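Local coordinates for 4-aminobutyrate transaminase (Acinetobacter baumannii, PDB 6WOP), which catalyses, as a pyridoxal-phosphate-dependent class-III aminotransferase, the transfer of the amino group of 4-aminobutyrate to 2-oxoglutarate, at residues 259-271 / 277-289. Sequence-based numbering, arbitrary orientation.
Sequences ETKADLITMAKSL and ISGVVGRAEVMDA
Strands 264-267 and 278-283 form an antiparallel beta hairpin in the seven-stranded sheet of the aminotransferase. I265 and V281 are a hydrogen-bonded pair: I265 N reaches V281 O at 2.8 Å and V281 N returns to I265 O. M267 and G279 form the next such pair. The M267 chain bends at its last torsion (chi3 -79°), which lays CE over the backbone of G279, 3.6 Å from G279 C. G279 has no side chain there. V281 CG1 packs on I265 CB on the same face. On the face of T266 and V280, L264 leans past G282 to the helix that follows. Its CD2 meets V286 CG1 at 3.9 Å and M287 SD at 3.5 Å.

The hairpin is tied at its open end by R283, the N-cap of helix 284-287. R283 N binds D263 O at 3.0 Å. The two side chains run side by side, and R283 NH1 makes a salt bridge of 2.9 Å to D263 OD1, coming from above the carboxylate plane. R283 NH2 also pairs with E285 OE1 at 2.7 Å, and V286 CG2 sits over one guanidinium face, toward its rim. D263 OD2 is held by R227 and by L237 N, so both carboxylate oxygens are engaged. Strand 236-240 runs parallel to 264-267, and strand 278-283 lies between 264-267 and 104-109, antiparallel to both. Strand 278-283 is thus the one reversed strand of an otherwise parallel sheet, as in the large domain of fold-type I pyridoxal-phosphate enzymes.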
# COMPACT_ATOMS: atom_id res chain seq x y z
N GLU A 259 -7.93 -34.17 10.18
CA GLU A 259 -8.18 -33.93 11.60
C GLU A 259 -8.16 -32.44 11.90
O GLU A 259 -8.90 -31.96 12.78
CB GLU A 259 -7.08 -34.61 12.44
CG GLU A 259 -7.28 -36.10 12.62
CD GLU A 259 -6.40 -36.62 13.76
OE1 GLU A 259 -5.80 -35.79 14.50
OE2 GLU A 259 -6.33 -37.87 13.89
N THR A 260 -7.23 -31.74 11.27
CA THR A 260 -7.08 -30.32 11.50
C THR A 260 -8.31 -29.59 11.01
O THR A 260 -8.79 -29.84 9.89
CB THR A 260 -5.84 -29.80 10.75
OG1 THR A 260 -4.68 -30.56 11.14
CG2 THR A 260 -5.65 -28.28 10.98
N LYS A 261 -8.78 -28.61 11.79
CA LYS A 261 -9.90 -27.77 11.39
C LYS A 261 -9.48 -26.33 11.13
O LYS A 261 -8.70 -25.73 11.89
CB LYS A 261 -10.97 -27.78 12.46
CG LYS A 261 -11.76 -29.08 12.54
CD LYS A 261 -12.87 -28.92 13.56
CE LYS A 261 -13.09 -30.21 14.31
NZ LYS A 261 -13.03 -31.33 13.35
N ALA A 262 -10.04 -25.76 10.07
CA ALA A 262 -9.88 -24.35 9.73
C ALA A 262 -10.87 -23.51 10.53
O ALA A 262 -11.92 -23.99 10.97
CB ALA A 262 -10.16 -24.16 8.24
N ASP A 263 -10.53 -22.22 10.71
CA ASP A 263 -11.42 -21.32 11.41
C ASP A 263 -12.53 -20.81 10.50
O ASP A 263 -13.61 -20.47 10.99
CB ASP A 263 -10.64 -20.10 11.92
CG ASP A 263 -9.56 -20.49 12.91
OD1 ASP A 263 -9.94 -20.73 14.07
OD2 ASP A 263 -8.36 -20.56 12.52
N LEU A 264 -12.21 -20.65 9.20
CA LEU A 264 -13.09 -20.16 8.15
C LEU A 264 -12.97 -21.04 6.91
O LEU A 264 -11.86 -21.49 6.56
CB LEU A 264 -12.75 -18.71 7.76
CG LEU A 264 -12.85 -17.70 8.89
CD1 LEU A 264 -12.11 -16.38 8.63
CD2 LEU A 264 -14.38 -17.35 9.06
N ILE A 265 -14.09 -21.28 6.22
CA ILE A 265 -14.06 -22.04 4.97
C ILE A 265 -14.82 -21.27 3.91
O ILE A 265 -15.94 -20.81 4.16
CB ILE A 265 -14.67 -23.45 5.15
CG1 ILE A 265 -13.87 -24.24 6.18
CG2 ILE A 265 -14.68 -24.17 3.82
CD1 ILE A 265 -14.52 -25.58 6.57
N THR A 266 -14.25 -21.17 2.69
CA THR A 266 -14.99 -20.48 1.65
C THR A 266 -15.58 -21.50 0.69
O THR A 266 -15.02 -22.59 0.49
CB THR A 266 -14.08 -19.52 0.87
OG1 THR A 266 -12.96 -20.22 0.32
CG2 THR A 266 -13.56 -18.41 1.79
N MET A 267 -16.69 -21.13 0.05
CA MET A 267 -17.44 -22.02 -0.85
C MET A 267 -17.94 -21.22 -2.03
O MET A 267 -18.34 -20.06 -1.89
CB MET A 267 -18.70 -22.61 -0.16
CG MET A 267 -18.41 -23.29 1.16
SD MET A 267 -19.93 -23.51 2.10
CE MET A 267 -20.21 -21.86 2.82
N ALA A 268 -18.03 -21.88 -3.18
CA ALA A 268 -18.76 -21.32 -4.31
C ALA A 268 -18.94 -22.41 -5.36
O ALA A 268 -19.06 -23.59 -4.98
CB ALA A 268 -18.03 -20.11 -4.91
N LYS A 269 -18.91 -22.04 -6.65
CA LYS A 269 -18.94 -22.98 -7.77
C LYS A 269 -20.03 -24.03 -7.56
O LYS A 269 -21.21 -23.72 -7.72
CB LYS A 269 -17.55 -23.60 -7.97
CG LYS A 269 -16.53 -22.57 -8.60
CD LYS A 269 -15.22 -23.24 -8.91
CE LYS A 269 -14.20 -22.27 -9.54
NZ LYS A 269 -14.09 -22.50 -10.94
N SER A 270 -19.67 -25.27 -7.19
CA SER A 270 -20.72 -26.27 -7.24
C SER A 270 -21.73 -26.14 -6.10
O SER A 270 -22.80 -26.76 -6.18
CB SER A 270 -20.11 -27.67 -7.26
OG SER A 270 -19.82 -28.07 -8.60
N LEU A 271 -21.47 -25.27 -5.10
CA LEU A 271 -22.50 -24.87 -4.12
C LEU A 271 -23.82 -24.61 -4.85
O LEU A 271 -24.87 -25.05 -4.40
CB LEU A 271 -22.06 -23.59 -3.37
CG LEU A 271 -23.14 -22.94 -2.50
CD1 LEU A 271 -23.57 -23.81 -1.30
CD2 LEU A 271 -22.59 -21.52 -1.93
N ILE A 277 -23.71 -18.08 -6.70
CA ILE A 277 -23.76 -17.90 -5.25
C ILE A 277 -22.42 -18.36 -4.69
O ILE A 277 -21.76 -19.23 -5.27
CB ILE A 277 -24.93 -18.73 -4.64
CG1 ILE A 277 -25.02 -18.56 -3.11
CG2 ILE A 277 -24.77 -20.24 -4.97
CD1 ILE A 277 -26.39 -19.06 -2.46
N SER A 278 -22.07 -17.86 -3.50
CA SER A 278 -20.84 -18.22 -2.76
C SER A 278 -21.17 -18.16 -1.28
O SER A 278 -22.30 -17.80 -0.90
CB SER A 278 -19.69 -17.25 -3.05
OG SER A 278 -19.97 -15.98 -2.49
N GLY A 279 -20.23 -18.60 -0.42
CA GLY A 279 -20.47 -18.40 1.00
C GLY A 279 -19.20 -18.55 1.82
O GLY A 279 -18.18 -19.02 1.33
N VAL A 280 -19.32 -18.19 3.09
CA VAL A 280 -18.26 -18.31 4.07
C VAL A 280 -18.92 -18.94 5.26
O VAL A 280 -19.98 -18.45 5.69
CB VAL A 280 -17.65 -16.96 4.51
CG1 VAL A 280 -16.60 -17.19 5.58
CG2 VAL A 280 -17.00 -16.27 3.32
N VAL A 281 -18.33 -20.02 5.78
CA VAL A 281 -18.81 -20.61 7.03
C VAL A 281 -17.64 -20.60 8.00
O VAL A 281 -16.49 -20.73 7.57
CB VAL A 281 -19.38 -22.03 6.81
CG1 VAL A 281 -18.32 -23.00 6.14
CG2 VAL A 281 -19.98 -22.61 8.12
N GLY A 282 -17.92 -20.43 9.30
CA GLY A 282 -16.80 -20.52 10.22
C GLY A 282 -17.20 -20.41 11.67
O GLY A 282 -18.38 -20.36 12.00
N ARG A 283 -16.19 -20.31 12.54
CA ARG A 283 -16.48 -20.25 13.97
C ARG A 283 -17.38 -19.06 14.24
O ARG A 283 -17.15 -17.98 13.72
CB ARG A 283 -15.17 -20.16 14.78
CG ARG A 283 -14.21 -21.34 14.59
CD ARG A 283 -12.79 -20.98 15.16
NE ARG A 283 -12.95 -20.33 16.43
CZ ARG A 283 -12.11 -19.42 16.91
NH1 ARG A 283 -11.01 -19.08 16.22
NH2 ARG A 283 -12.38 -18.87 18.10
N ALA A 284 -18.44 -19.27 15.02
CA ALA A 284 -19.42 -18.19 15.23
C ALA A 284 -18.77 -16.88 15.69
O ALA A 284 -19.15 -15.78 15.26
CB ALA A 284 -20.46 -18.61 16.27
N GLU A 285 -17.85 -16.96 16.67
CA GLU A 285 -17.33 -15.73 17.26
C GLU A 285 -16.41 -15.03 16.28
O GLU A 285 -16.30 -13.79 16.31
CB GLU A 285 -16.63 -15.99 18.60
CG GLU A 285 -15.33 -16.76 18.48
CD GLU A 285 -14.62 -16.86 19.86
OE1 GLU A 285 -13.39 -17.10 19.93
OE2 GLU A 285 -15.31 -16.67 20.88
N VAL A 286 -15.84 -15.78 15.34
CA VAL A 286 -15.05 -15.14 14.28
C VAL A 286 -15.96 -14.46 13.26
O VAL A 286 -15.78 -13.29 12.92
CB VAL A 286 -14.12 -16.18 13.62
CG1 VAL A 286 -13.39 -15.60 12.36
CG2 VAL A 286 -13.16 -16.74 14.65
N MET A 287 -16.99 -15.19 12.81
CA MET A 287 -17.95 -14.64 11.86
C MET A 287 -18.68 -13.41 12.40
O MET A 287 -19.03 -12.52 11.62
CB MET A 287 -18.99 -15.71 11.47
CG MET A 287 -18.37 -16.95 10.80
SD MET A 287 -17.81 -16.59 9.11
CE MET A 287 -19.42 -16.27 8.27
N ASP A 288 -18.94 -13.35 13.70
CA ASP A 288 -19.66 -12.23 14.29
C ASP A 288 -18.78 -10.99 14.50
O ASP A 288 -19.26 -10.02 15.09
CB ASP A 288 -20.26 -12.61 15.65
CG ASP A 288 -21.64 -13.21 15.50
OD1 ASP A 288 -22.32 -12.88 14.50
OD2 ASP A 288 -22.03 -14.02 16.36
N ALA A 289 -17.52 -11.02 14.07
CA ALA A 289 -16.66 -9.89 14.38
C ALA A 289 -17.12 -8.64 13.67
O ALA A 289 -17.24 -7.59 14.35
CB ALA A 289 -15.19 -10.24 14.06